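Local coordinates for immunity protein (Neisseria meningitidis, PDB 4Q7O) that probably protects Neisseria meningitidis cells from a cognate contact-dependent growth-inhibition toxin, acting as its immunity protein, at residues E42-I47 with I113-F118; G51-G54 with Q59-K62; E61-T66 with G70-V75. One frame throughout, in Å; residues are numbered along the deposited sequence.

Interaction 1. Residues E42-I47 with I113-F118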
ATOM      1  N   GLU B  42     -16.154 -12.198   4.535  1.00  9.31           N
ATOM      2  CA  GLU B  42     -17.302 -11.332   4.249  1.00 10.19           C
ATOM      3  C   GLU B  42     -16.894 -10.161   3.356  1.00 10.28           C
ATOM      4  O   GLU B  42     -17.639  -9.768   2.454  1.00 10.42           O
ATOM      5  CB  GLU B  42     -17.962 -10.839   5.543  1.00 11.49           C
ATOM      6  CG  GLU B  42     -18.577 -11.956   6.386  1.00 14.03           C
ATOM      7  CD  GLU B  42     -19.584 -12.790   5.618  1.00 17.71           C
ATOM      8  OE1 GLU B  42     -20.504 -12.210   5.004  1.00 19.19           O
ATOM      9  OE2 GLU B  42     -19.449 -14.031   5.627  1.00 20.32           O
ATOM     10  N   CYS B  43     -15.708  -9.617   3.613  1.00  8.73           N
ATOM     11  CA  CYS B  43     -15.122  -8.594   2.753  1.00  8.54           C
ATOM     12  C   CYS B  43     -15.011  -9.083   1.300  1.00  8.43           C
ATOM     13  O   CYS B  43     -15.365  -8.362   0.371  1.00  9.69           O
ATOM     14  CB  CYS B  43     -13.742  -8.178   3.282  1.00  9.94           C
ATOM     15  SG  CYS B  43     -12.824  -7.078   2.207  1.00 12.37           S
ATOM     16  N   PHE B  44     -14.544 -10.317   1.108  1.00  8.17           N
ATOM     17  CA  PHE B  44     -14.465 -10.898  -0.233  1.00  8.86           C
ATOM     18  C   PHE B  44     -15.847 -11.068  -0.869  1.00  9.81           C
ATOM     19  O   PHE B  44     -16.004 -10.901  -2.076  1.00 11.00           O
ATOM     20  CB  PHE B  44     -13.752 -12.259  -0.217  1.00  9.24           C
ATOM     21  CG  PHE B  44     -12.253 -12.172  -0.084  1.00  9.70           C
ATOM     22  CD1 PHE B  44     -11.501 -11.459  -1.006  1.00 11.78           C
ATOM     23  CD2 PHE B  44     -11.592 -12.873   0.919  1.00 10.61           C
ATOM     24  CE1 PHE B  44     -10.121 -11.407  -0.900  1.00 12.22           C
ATOM     25  CE2 PHE B  44     -10.214 -12.831   1.029  1.00 11.01           C
ATOM     26  CZ  PHE B  44      -9.478 -12.090   0.122  1.00 12.12           C
ATOM     27  N   LYS B  45     -16.843 -11.403  -0.054  1.00 10.95           N
ATOM     28  CA  LYS B  45     -18.185 -11.701  -0.566  1.00 11.88           C
ATOM     29  C   LYS B  45     -19.006 -10.476  -0.940  1.00 11.83           C
ATOM     30  O   LYS B  45     -19.763 -10.503  -1.917  1.00 12.09           O
ATOM     31  CB  LYS B  45     -18.985 -12.490   0.471  1.00 14.46           C
ATOM     32  CG  LYS B  45     -18.576 -13.924   0.605  1.00 17.77           C
ATOM     33  CD  LYS B  45     -19.561 -14.664   1.472  1.00 20.92           C
ATOM     34  CE  LYS B  45     -18.923 -15.100   2.762  1.00 22.63           C
ATOM     35  NZ  LYS B  45     -19.902 -15.798   3.639  1.00 22.96           N
ATOM     36  N   ASN B  46     -18.878  -9.415  -0.149  1.00 11.40           N
ATOM     37  CA  ASN B  46     -19.804  -8.290  -0.240  1.00 13.01           C
ATOM     38  C   ASN B  46     -19.751  -7.568  -1.575  1.00 12.83           C
ATOM     39  O   ASN B  46     -20.726  -6.951  -1.985  1.00 13.86           O
ATOM     40  CB  ASN B  46     -19.574  -7.290   0.895  1.00 15.03           C
ATOM     41  CG  ASN B  46     -20.274  -7.680   2.178  1.00 17.58           C
ATOM     42  OD1 ASN B  46     -20.698  -8.822   2.356  1.00 18.90           O
ATOM     43  ND2 ASN B  46     -20.389  -6.722   3.090  1.00 19.55           N
ATOM     44  N   ILE B  47     -18.617  -7.647  -2.258  1.00 13.44           N
ATOM     45  CA  ILE B  47     -18.493  -6.995  -3.555  1.00 15.15           C
ATOM     46  C   ILE B  47     -19.530  -7.537  -4.554  1.00 15.97           C
ATOM     47  O   ILE B  47     -20.012  -6.803  -5.411  1.00 18.00           O
ATOM     48  CB  ILE B  47     -17.050  -7.081  -4.110  1.00 15.71           C
ATOM     49  CG1 ILE B  47     -16.832  -6.043  -5.220  1.00 17.93           C
ATOM     50  CG2 ILE B  47     -16.705  -8.515  -4.559  1.00 15.03           C
ATOM     51  CD1 ILE B  47     -15.371  -5.820  -5.564  1.00 19.06           C
ATOM     52  N   ILE B 113      -7.384 -12.172  -7.302  1.00  7.19           N
ATOM     53  CA  ILE B 113      -5.982 -12.369  -6.942  1.00  6.57           C
ATOM     54  C   ILE B 113      -5.791 -12.433  -5.425  1.00  7.16           C
ATOM     55  O   ILE B 113      -5.094 -13.311  -4.908  1.00  7.32           O
ATOM     56  CB  ILE B 113      -5.101 -11.264  -7.544  1.00  7.18           C
ATOM     57  CG1 ILE B 113      -5.111 -11.354  -9.073  1.00  8.53           C
ATOM     58  CG2 ILE B 113      -3.678 -11.368  -7.026  1.00  8.47           C
ATOM     59  CD1 ILE B 113      -4.515 -10.137  -9.751  1.00 10.62           C
ATOM     60  N   ALA B 114      -6.426 -11.510  -4.710  1.00  6.56           N
ATOM     61  CA  ALA B 114      -6.321 -11.465  -3.251  1.00  6.79           C
ATOM     62  C   ALA B 114      -6.862 -12.724  -2.578  1.00  7.11           C
ATOM     63  O   ALA B 114      -6.244 -13.252  -1.653  1.00  7.43           O
ATOM     64  CB  ALA B 114      -7.015 -10.235  -2.700  1.00  7.73           C
ATOM     65  N   ILE B 115      -8.011 -13.212  -3.027  1.00  7.47           N
ATOM     66  CA  ILE B 115      -8.582 -14.398  -2.397  1.00  7.77           C
ATOM     67  C   ILE B 115      -7.748 -15.640  -2.724  1.00  6.81           C
ATOM     68  O   ILE B 115      -7.650 -16.560  -1.920  1.00  7.87           O
ATOM     69  CB  ILE B 115     -10.079 -14.576  -2.727  1.00  9.29           C
ATOM     70  CG1 ILE B 115     -10.761 -15.451  -1.663  1.00  8.34           C
ATOM     71  CG2 ILE B 115     -10.283 -15.133  -4.139  1.00 10.07           C
ATOM     72  CD1 ILE B 115     -12.269 -15.563  -1.863  1.00  9.71           C
ATOM     73  N   SER B 116      -7.124 -15.636  -3.898  1.00  6.72           N
ATOM     74  CA  SER B 116      -6.168 -16.665  -4.270  1.00  7.25           C
ATOM     75  C   SER B 116      -4.975 -16.668  -3.314  1.00  7.18           C
ATOM     76  O   SER B 116      -4.590 -17.725  -2.802  1.00  7.16           O
ATOM     77  CB  SER B 116      -5.679 -16.441  -5.700  1.00  8.86           C
ATOM     78  OG  SER B 116      -4.616 -17.320  -5.997  1.00  9.98           O
ATOM     79  N   ASP B 117      -4.376 -15.496  -3.096  1.00  7.34           N
ATOM     80  CA  ASP B 117      -3.284 -15.380  -2.124  1.00  7.48           C
ATOM     81  C   ASP B 117      -3.717 -15.941  -0.775  1.00  7.48           C
ATOM     82  O   ASP B 117      -2.977 -16.693  -0.131  1.00  7.55           O
ATOM     83  CB  ASP B 117      -2.858 -13.914  -1.922  1.00  9.44           C
ATOM     84  CG  ASP B 117      -2.064 -13.341  -3.094  1.00 10.43           C
ATOM     85  OD1 ASP B 117      -1.450 -14.108  -3.863  1.00 12.07           O
ATOM     86  OD2 ASP B 117      -2.035 -12.099  -3.227  1.00 10.25           O
ATOM     87  N   PHE B 118      -4.925 -15.583  -0.356  1.00  6.95           N
ATOM     88  CA  PHE B 118      -5.431 -16.009   0.941  1.00  6.86           C
ATOM     89  C   PHE B 118      -5.605 -17.527   1.033  1.00  7.34           C
ATOM     90  O   PHE B 118      -5.149 -18.156   1.992  1.00  8.04           O
ATOM     91  CB  PHE B 118      -6.748 -15.299   1.272  1.00  7.87           C
ATOM     92  CG  PHE B 118      -7.358 -15.757   2.565  1.00  9.43           C
ATOM     93  CD1 PHE B 118      -6.807 -15.373   3.782  1.00 11.17           C
ATOM     94  CD2 PHE B 118      -8.466 -16.587   2.570  1.00 11.92           C
ATOM     95  CE1 PHE B 118      -7.361 -15.804   4.978  1.00 11.96           C
ATOM     96  CE2 PHE B 118      -9.024 -17.025   3.766  1.00 12.29           C
ATOM     97  CZ  PHE B 118      -8.472 -16.631   4.970  1.00 11.65           C
TER

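Interaction 2. Residues G51-G54 with Q59-K62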
ATOM      1  N   GLY B  51     -22.307  -4.724  -2.413  1.00 13.42           N
ATOM      2  CA  GLY B  51     -21.426  -3.810  -3.111  1.00 11.97           C
ATOM      3  C   GLY B  51     -20.645  -2.907  -2.166  1.00 10.70           C
ATOM      4  O   GLY B  51     -19.960  -1.984  -2.599  1.00 11.09           O
ATOM      5  N   HIS B  52     -20.730  -3.168  -0.867  1.00 10.75           N
ATOM      6  CA  HIS B  52     -19.983  -2.351   0.083  1.00 11.89           C
ATOM      7  C   HIS B  52     -19.554  -3.123   1.321  1.00  9.63           C
ATOM      8  O   HIS B  52     -20.174  -4.114   1.704  1.00 10.58           O
ATOM      9  CB  HIS B  52     -20.779  -1.100   0.475  1.00 15.30           C
ATOM     10  CG  HIS B  52     -22.043  -1.397   1.219  1.00 19.66           C
ATOM     11  ND1 HIS B  52     -22.094  -1.477   2.594  1.00 21.92           N
ATOM     12  CD2 HIS B  52     -23.298  -1.644   0.779  1.00 21.95           C
ATOM     13  CE1 HIS B  52     -23.328  -1.760   2.968  1.00 23.20           C
ATOM     14  NE2 HIS B  52     -24.080  -1.863   1.888  1.00 23.41           N
ATOM     15  N   PHE B  53     -18.472  -2.660   1.929  1.00  9.77           N
ATOM     16  CA  PHE B  53     -17.934  -3.267   3.131  1.00  9.19           C
ATOM     17  C   PHE B  53     -17.106  -2.219   3.833  1.00  9.19           C
ATOM     18  O   PHE B  53     -16.389  -1.465   3.185  1.00 10.64           O
ATOM     19  CB  PHE B  53     -17.043  -4.458   2.767  1.00  8.94           C
ATOM     20  CG  PHE B  53     -16.322  -5.061   3.947  1.00  8.58           C
ATOM     21  CD1 PHE B  53     -16.921  -6.056   4.707  1.00  9.81           C
ATOM     22  CD2 PHE B  53     -15.045  -4.631   4.292  1.00  9.79           C
ATOM     23  CE1 PHE B  53     -16.259  -6.608   5.785  1.00 10.37           C
ATOM     24  CE2 PHE B  53     -14.379  -5.178   5.374  1.00 10.59           C
ATOM     25  CZ  PHE B  53     -14.988  -6.167   6.123  1.00 10.84           C
ATOM     26  N   GLY B  54     -17.179  -2.184   5.156  1.00  9.46           N
ATOM     27  CA  GLY B  54     -16.426  -1.197   5.899  1.00  9.59           C
ATOM     28  C   GLY B  54     -16.041  -1.642   7.296  1.00 10.69           C
ATOM     29  O   GLY B  54     -16.850  -2.214   8.028  1.00 11.64           O
ATOM     30  N   GLN B  59     -12.487   0.624   3.705  1.00  9.01           N
ATOM     31  CA  GLN B  59     -13.813   0.389   3.154  1.00  9.16           C
ATOM     32  C   GLN B  59     -13.809   0.405   1.638  1.00  7.98           C
ATOM     33  O   GLN B  59     -12.904   0.959   1.006  1.00  7.70           O
ATOM     34  CB  GLN B  59     -14.800   1.448   3.653  1.00 12.16           C
ATOM     35  CG  GLN B  59     -14.503   2.840   3.109  1.00 15.56           C
ATOM     36  CD  GLN B  59     -15.589   3.852   3.426  1.00 20.65           C
ATOM     37  OE1 GLN B  59     -16.748   3.491   3.643  1.00 23.10           O
ATOM     38  NE2 GLN B  59     -15.220   5.127   3.445  1.00 22.87           N
ATOM     39  N   TYR B  60     -14.844  -0.194   1.061  1.00  7.30           N
ATOM     40  CA  TYR B  60     -15.168   0.030  -0.344  1.00  7.12           C
ATOM     41  C   TYR B  60     -16.661   0.219  -0.520  1.00  7.46           C
ATOM     42  O   TYR B  60     -17.466  -0.236   0.300  1.00  8.84           O
ATOM     43  CB  TYR B  60     -14.646  -1.086  -1.271  1.00  7.47           C
ATOM     44  CG  TYR B  60     -15.234  -2.467  -1.022  1.00  7.05           C
ATOM     45  CD1 TYR B  60     -16.524  -2.797  -1.446  1.00  7.94           C
ATOM     46  CD2 TYR B  60     -14.488  -3.451  -0.376  1.00  7.19           C
ATOM     47  CE1 TYR B  60     -17.064  -4.064  -1.214  1.00  8.37           C
ATOM     48  CE2 TYR B  60     -15.010  -4.722  -0.143  1.00  7.80           C
ATOM     49  CZ  TYR B  60     -16.301  -5.021  -0.564  1.00  8.27           C
ATOM     50  OH  TYR B  60     -16.840  -6.273  -0.346  1.00  9.29           O
ATOM     51  N   GLU B  61     -17.027   0.874  -1.612  1.00  7.98           N
ATOM     52  CA  GLU B  61     -18.419   1.047  -1.963  1.00  9.34           C
ATOM     53  C   GLU B  61     -18.494   1.213  -3.469  1.00  8.24           C
ATOM     54  O   GLU B  61     -17.815   2.075  -4.033  1.00  9.09           O
ATOM     55  CB  GLU B  61     -18.979   2.280  -1.253  1.00 13.51           C
ATOM     56  CG  GLU B  61     -20.460   2.523  -1.417  1.00 19.47           C
ATOM     57  CD  GLU B  61     -20.882   3.828  -0.765  1.00 25.06           C
ATOM     58  OE1 GLU B  61     -19.986   4.620  -0.396  1.00 27.37           O
ATOM     59  OE2 GLU B  61     -22.099   4.059  -0.617  1.00 28.14           O
ATOM     60  N   LYS B  62     -19.287   0.376  -4.130  1.00  8.47           N
ATOM     61  CA  LYS B  62     -19.582   0.611  -5.535  1.00  9.09           C
ATOM     62  C   LYS B  62     -20.213   1.991  -5.677  1.00  8.85           C
ATOM     63  O   LYS B  62     -21.023   2.407  -4.841  1.00 10.79           O
ATOM     64  CB  LYS B  62     -20.530  -0.454  -6.074  1.00 10.02           C
ATOM     65  CG  LYS B  62     -19.885  -1.816  -6.215  1.00 11.39           C
ATOM     66  CD  LYS B  62     -20.835  -2.811  -6.850  1.00 12.69           C
ATOM     67  CE  LYS B  62     -20.148  -4.147  -7.082  1.00 14.95           C
ATOM     68  NZ  LYS B  62     -21.066  -5.172  -7.653  1.00 17.40           N
TER

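Interaction 3. Residues E61-T66 with G70-V75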
ATOM      1  N   GLU B  61     -17.027   0.874  -1.612  1.00  7.98           N
ATOM      2  CA  GLU B  61     -18.419   1.047  -1.963  1.00  9.34           C
ATOM      3  C   GLU B  61     -18.494   1.213  -3.469  1.00  8.24           C
ATOM      4  O   GLU B  61     -17.815   2.075  -4.033  1.00  9.09           O
ATOM      5  CB  GLU B  61     -18.979   2.280  -1.253  1.00 13.51           C
ATOM      6  CG  GLU B  61     -20.460   2.523  -1.417  1.00 19.47           C
ATOM      7  CD  GLU B  61     -20.882   3.828  -0.765  1.00 25.06           C
ATOM      8  OE1 GLU B  61     -19.986   4.620  -0.396  1.00 27.37           O
ATOM      9  OE2 GLU B  61     -22.099   4.059  -0.617  1.00 28.14           O
ATOM     10  N   LYS B  62     -19.287   0.376  -4.130  1.00  8.47           N
ATOM     11  CA  LYS B  62     -19.582   0.611  -5.535  1.00  9.09           C
ATOM     12  C   LYS B  62     -20.213   1.991  -5.677  1.00  8.85           C
ATOM     13  O   LYS B  62     -21.023   2.407  -4.841  1.00 10.79           O
ATOM     14  CB  LYS B  62     -20.530  -0.454  -6.074  1.00 10.02           C
ATOM     15  CG  LYS B  62     -19.885  -1.816  -6.215  1.00 11.39           C
ATOM     16  CD  LYS B  62     -20.835  -2.811  -6.850  1.00 12.69           C
ATOM     17  CE  LYS B  62     -20.148  -4.147  -7.082  1.00 14.95           C
ATOM     18  NZ  LYS B  62     -21.066  -5.172  -7.653  1.00 17.40           N
ATOM     19  N   ILE B  63     -19.841   2.702  -6.737  1.00  7.00           N
ATOM     20  CA  ILE B  63     -20.301   4.068  -6.919  1.00  8.83           C
ATOM     21  C   ILE B  63     -21.612   4.082  -7.680  1.00 10.23           C
ATOM     22  O   ILE B  63     -21.701   3.553  -8.792  1.00 11.15           O
ATOM     23  CB  ILE B  63     -19.242   4.908  -7.647  1.00  9.36           C
ATOM     24  CG1 ILE B  63     -18.014   5.075  -6.742  1.00 10.23           C
ATOM     25  CG2 ILE B  63     -19.806   6.268  -8.047  1.00 10.27           C
ATOM     26  CD1 ILE B  63     -16.830   5.707  -7.417  1.00 12.54           C
ATOM     27  N   ASP B  64     -22.634   4.669  -7.067  1.00 11.05           N
ATOM     28  CA  ASP B  64     -23.920   4.835  -7.721  1.00 11.56           C
ATOM     29  C   ASP B  64     -23.871   6.095  -8.568  1.00 12.52           C
ATOM     30  O   ASP B  64     -24.017   7.203  -8.051  1.00 13.57           O
ATOM     31  CB  ASP B  64     -25.024   4.962  -6.675  1.00 14.46           C
ATOM     32  CG  ASP B  64     -26.408   5.029  -7.286  1.00 16.68           C
ATOM     33  OD1 ASP B  64     -26.527   5.211  -8.515  1.00 17.38           O
ATOM     34  OD2 ASP B  64     -27.383   4.899  -6.525  1.00 18.94           O
ATOM     35  N   ALA B  65     -23.681   5.925  -9.872  1.00 14.08           N
ATOM     36  CA  ALA B  65     -23.552   7.068 -10.772  1.00 14.79           C
ATOM     37  C   ALA B  65     -24.875   7.783 -11.061  1.00 14.80           C
ATOM     38  O   ALA B  65     -24.896   8.770 -11.791  1.00 16.68           O
ATOM     39  CB  ALA B  65     -22.860   6.659 -12.068  1.00 16.46           C
ATOM     40  N   THR B  66     -25.981   7.295 -10.504  1.00 12.80           N
ATOM     41  CA  THR B  66     -27.230   8.053 -10.601  1.00 13.39           C
ATOM     42  C   THR B  66     -27.352   9.054  -9.458  1.00 12.38           C
ATOM     43  O   THR B  66     -28.248   9.893  -9.465  1.00 12.81           O
ATOM     44  CB  THR B  66     -28.486   7.156 -10.613  1.00 14.82           C
ATOM     45  OG1 THR B  66     -28.650   6.523  -9.336  1.00 15.55           O
ATOM     46  CG2 THR B  66     -28.400   6.103 -11.716  1.00 15.48           C
ATOM     47  N   GLY B  70     -19.992  14.503  -6.767  1.00 11.34           N
ATOM     48  CA  GLY B  70     -19.172  15.685  -6.570  1.00 13.29           C
ATOM     49  C   GLY B  70     -18.083  15.539  -5.523  1.00 15.27           C
ATOM     50  O   GLY B  70     -17.016  16.146  -5.642  1.00 16.50           O
ATOM     51  N   ASP B  71     -18.334  14.736  -4.495  1.00 16.13           N
ATOM     52  CA  ASP B  71     -17.321  14.539  -3.460  1.00 17.88           C
ATOM     53  C   ASP B  71     -16.246  13.500  -3.826  1.00 15.64           C
ATOM     54  O   ASP B  71     -15.362  13.200  -3.019  1.00 16.75           O
ATOM     55  CB  ASP B  71     -17.960  14.245  -2.098  1.00 21.67           C
ATOM     56  CG  ASP B  71     -18.884  13.051  -2.128  1.00 24.48           C
ATOM     57  OD1 ASP B  71     -19.137  12.512  -3.229  1.00 24.94           O
ATOM     58  OD2 ASP B  71     -19.376  12.661  -1.042  1.00 27.04           O
ATOM     59  N   TYR B  72     -16.307  12.978  -5.050  1.00 12.37           N
ATOM     60  CA  TYR B  72     -15.250  12.111  -5.575  1.00 10.60           C
ATOM     61  C   TYR B  72     -14.283  12.858  -6.497  1.00 11.63           C
ATOM     62  O   TYR B  72     -13.315  12.273  -6.971  1.00 11.25           O
ATOM     63  CB  TYR B  72     -15.827  10.930  -6.370  1.00 10.92           C
ATOM     64  CG  TYR B  72     -16.688   9.958  -5.594  1.00 11.48           C
ATOM     65  CD1 TYR B  72     -16.174   9.242  -4.522  1.00 12.79           C
ATOM     66  CD2 TYR B  72     -17.998   9.709  -5.978  1.00 12.00           C
ATOM     67  CE1 TYR B  72     -16.956   8.326  -3.828  1.00 12.98           C
ATOM     68  CE2 TYR B  72     -18.791   8.809  -5.287  1.00 13.06           C
ATOM     69  CZ  TYR B  72     -18.266   8.116  -4.216  1.00 13.74           C
ATOM     70  OH  TYR B  72     -19.054   7.210  -3.537  1.00 16.24           O
ATOM     71  N   GLU B  73     -14.550  14.137  -6.757  1.00 13.46           N
ATOM     72  CA  GLU B  73     -13.837  14.876  -7.807  1.00 15.35           C
ATOM     73  C   GLU B  73     -12.321  14.955  -7.629  1.00 14.94           C
ATOM     74  O   GLU B  73     -11.577  15.017  -8.612  1.00 15.82           O
ATOM     75  CB  GLU B  73     -14.421  16.281  -7.982  1.00 18.27           C
ATOM     76  CG  GLU B  73     -15.725  16.286  -8.761  1.00 21.67           C
ATOM     77  CD  GLU B  73     -16.369  17.657  -8.844  1.00 25.67           C
ATOM     78  OE1 GLU B  73     -15.746  18.652  -8.415  1.00 27.48           O
ATOM     79  OE2 GLU B  73     -17.506  17.731  -9.343  1.00 26.91           O
ATOM     80  N   GLU B  74     -11.872  14.936  -6.380  1.00 14.90           N
ATOM     81  CA  GLU B  74     -10.449  15.059  -6.057  1.00 16.35           C
ATOM     82  C   GLU B  74      -9.774  13.706  -5.834  1.00 14.67           C
ATOM     83  O   GLU B  74      -8.572  13.642  -5.572  1.00 16.81           O
ATOM     84  CB  GLU B  74     -10.273  15.912  -4.804  1.00 21.26           C
ATOM     85  CG  GLU B  74     -10.958  17.263  -4.864  1.00 26.45           C
ATOM     86  CD  GLU B  74     -10.138  18.289  -5.602  1.00 30.91           C
ATOM     87  OE1 GLU B  74      -9.887  18.093  -6.812  1.00 32.87           O
ATOM     88  OE2 GLU B  74      -9.732  19.288  -4.970  1.00 32.68           O
ATOM     89  N   VAL B  75     -10.548  12.629  -5.921  1.00 11.61           N
ATOM     90  CA  VAL B  75     -10.025  11.286  -5.699  1.00  9.63           C
ATOM     91  C   VAL B  75      -9.325  10.743  -6.955  1.00  9.11           C
ATOM     92  O   VAL B  75      -9.835  10.909  -8.073  1.00  9.91           O
ATOM     93  CB  VAL B  75     -11.164  10.331  -5.284  1.00  9.72           C
ATOM     94  CG1 VAL B  75     -10.660   8.891  -5.143  1.00 10.74           C
ATOM     95  CG2 VAL B  75     -11.819  10.817  -3.992  1.00 11.29           C
TER
HETATM   96  O   HOH W   1     -21.744   6.526  -4.684  1.00 20.27           O

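Interaction 1. Residues E42-I47 with I113-F118
Phe44 reaches across from helix 37-46 and lays its ring against Ile115 of helix 104-121, the middle of a small, buried and wholly apolar contact. The tight part is aliphatic carbon laid over the aromatic face. Ile115 CG1 stands 3.7 Å from the centroid of the Phe44 ring and only 10° off its normal, a CH-pi contact over the ring centre. Ile115 reaches it with CG1 anti to its own backbone N (chi1 -158°), which carries CD1 on toward the CG end of the ring, while CB covers the CE1 end at 3.7 Å. The far end of the ring presses on the helix backbone itself, with Phe44 CE1 3.5 Å from Ile115 N. Ala114 CB comes to the ring edge, in plane, 3.8 Å from CE1; a methyl suits a spot where the aromatic tip comes so near the neighbouring backbone. Phe111, also of helix 104-121, touches Phe44 as well, and Ile132 of helix 126-139 covers Ile115. Phe118, one turn along from Ala114, makes the looser contact, its CB standing 4.3 Å from Phe44 CE2, and its own ring turns to His122 and Tyr125.

The solvent side is different in kind. On the more exposed flank of helix 37-46, Lys45 NZ forms a salt bridge of 2.7 Å with Glu42 OE2, on its syn side, though well out of the carboxylate plane; this pair ties one turn of its own helix and adds nothing across the interface. The axes of segments 42-46 and 113-118 approach to 11.2 Å at 153°, a wide spacing that the long Phe44 side chain spans. This is nearly antiparallel helix-helix packing in a hydrophobic core, one large aromatic side chain spanning the gap between two helices.

Interaction 2. Residues G51-G54 with Q59-K62
Tyr60 lays one face of its ring against Phe53 CB of the neighbouring strand, which lies 3.9 Å from the ring centroid and makes a CH-pi contact. The two residues face each other as the hydrogen-bonded pair of this antiparallel ladder, with Tyr60 N to Phe53 O at 2.9 Å and Phe53 N to Tyr60 O at 3.1 Å. With chi1 at 63°, Tyr60 CG sits between its backbone N and carbonyl carbon, and the ring leans across toward strand 52-55 until CZ is 3.5 Å from Phe53 CB. A tyrosine suits this buried place because its ring gives an apolar face to Phe53 CB, while the hydroxyl bonds to Cys43 O of helix 37-46. The Phe53 ring leads away from strand 58-62 to Thr39 and Cys43 of that helix.

Gly51 O lies at the Tyr60 ring edge, in plane, and accepts a third, nearly straight ladder bond from Lys62 N at 2.9 Å. The backbone angles of Gly51 (84°/8°) suit glycine, since a side chain would be jammed against the preceding carbonyl. The extended Lys62 chain passes close by that glycine before NZ bonds to Ile47 O.

On the other face, His52 CB meets Glu61 CG at 4.1 Å, both residues exposed and polar, as suits the side away from the helices. Gln59 CB packs on Gly54 CA, and its NE2 bonds to Ser90 OG. The whole is a beta hairpin forming one edge of the chain's four-stranded antiparallel sheet, its aromatic face turned toward the helices.

Interaction 3. Residues E61-T66 with G70-V75
Ile63 and Tyr72 carry nearly all of this small surface contact, and its first component is apolar. Ile63 CD1 stands 4.2 Å from the centroid of the Tyr72 ring and 9° off the normal, a CH-pi contact centred over one face. Ile63 CG2 meets ring atom CE2 at 3.9 Å, so both branches of the isoleucine take part; the two side chains lie alongside, pointing opposite ways. With CG1 anti to its carbonyl carbon (chi1 -67°) and the chain extended beyond it, CD1 reaches over the ring centre and CG2 lies near CE2. A beta-branched residue suits the place, for it spreads methyl groups across a broad aromatic surface. On the opposite face of the ring lies Asp71 OD1, offset toward the rim.

The polar component is carried by water. One molecule, in the plane of the Tyr72 ring at its edge, accepts from Asp64 N at 3.1 Å and is hydrogen-bonded to Tyr72 OH at 3.0 Å. The Tyr72 hydroxyl is thus joined through water to the backbone of Asp64, in the loop beyond strand 58-62, while its ring packs on Ile63. Glu61 OE1 comes no nearer to that hydroxyl than 4.2 Å, its carboxylate plane turned 77° from the ring.

A third set of bonds shapes the 61-66 segment from within. Asp64 OD1 takes two donors from the same face of its plane: Thr66 OG1 at 2.6 Å and Thr66 N at 2.9 Å, the latter making an Asx turn. Asp64 OD2 forms a salt bridge with Arg67, so both carboxylate oxygens have partners.

Here the loop after strand 58-62 turns back on residues at or just beyond the end of that strand, where Tyr72 also meets Tyr88 of strand 86-91 and both Ile63 and Tyr72 touch Ile101 of strand 98-103.

Interaction 1 joins two segments far apart in sequence, and interactions 2 and 3 both fall in the chain between them. Helix 37-46 leads into strand 52-55, so interaction 2 follows directly, its centre about 13 Å from that of interaction 1; a probable hydrogen bond between Asn46 O and Gly51 N connects the two. Interaction 3 starts on the strand where interaction 2 ends: they share Glu61 and Lys62, and their centres are about 12 Å apart. Interactions 1 and 3, about 23 Å apart between centres, lie on opposite sides of the chain's centre. The series ties the helical side of the fold to the edge hairpin of the four-stranded sheet and then to the loop on its other side.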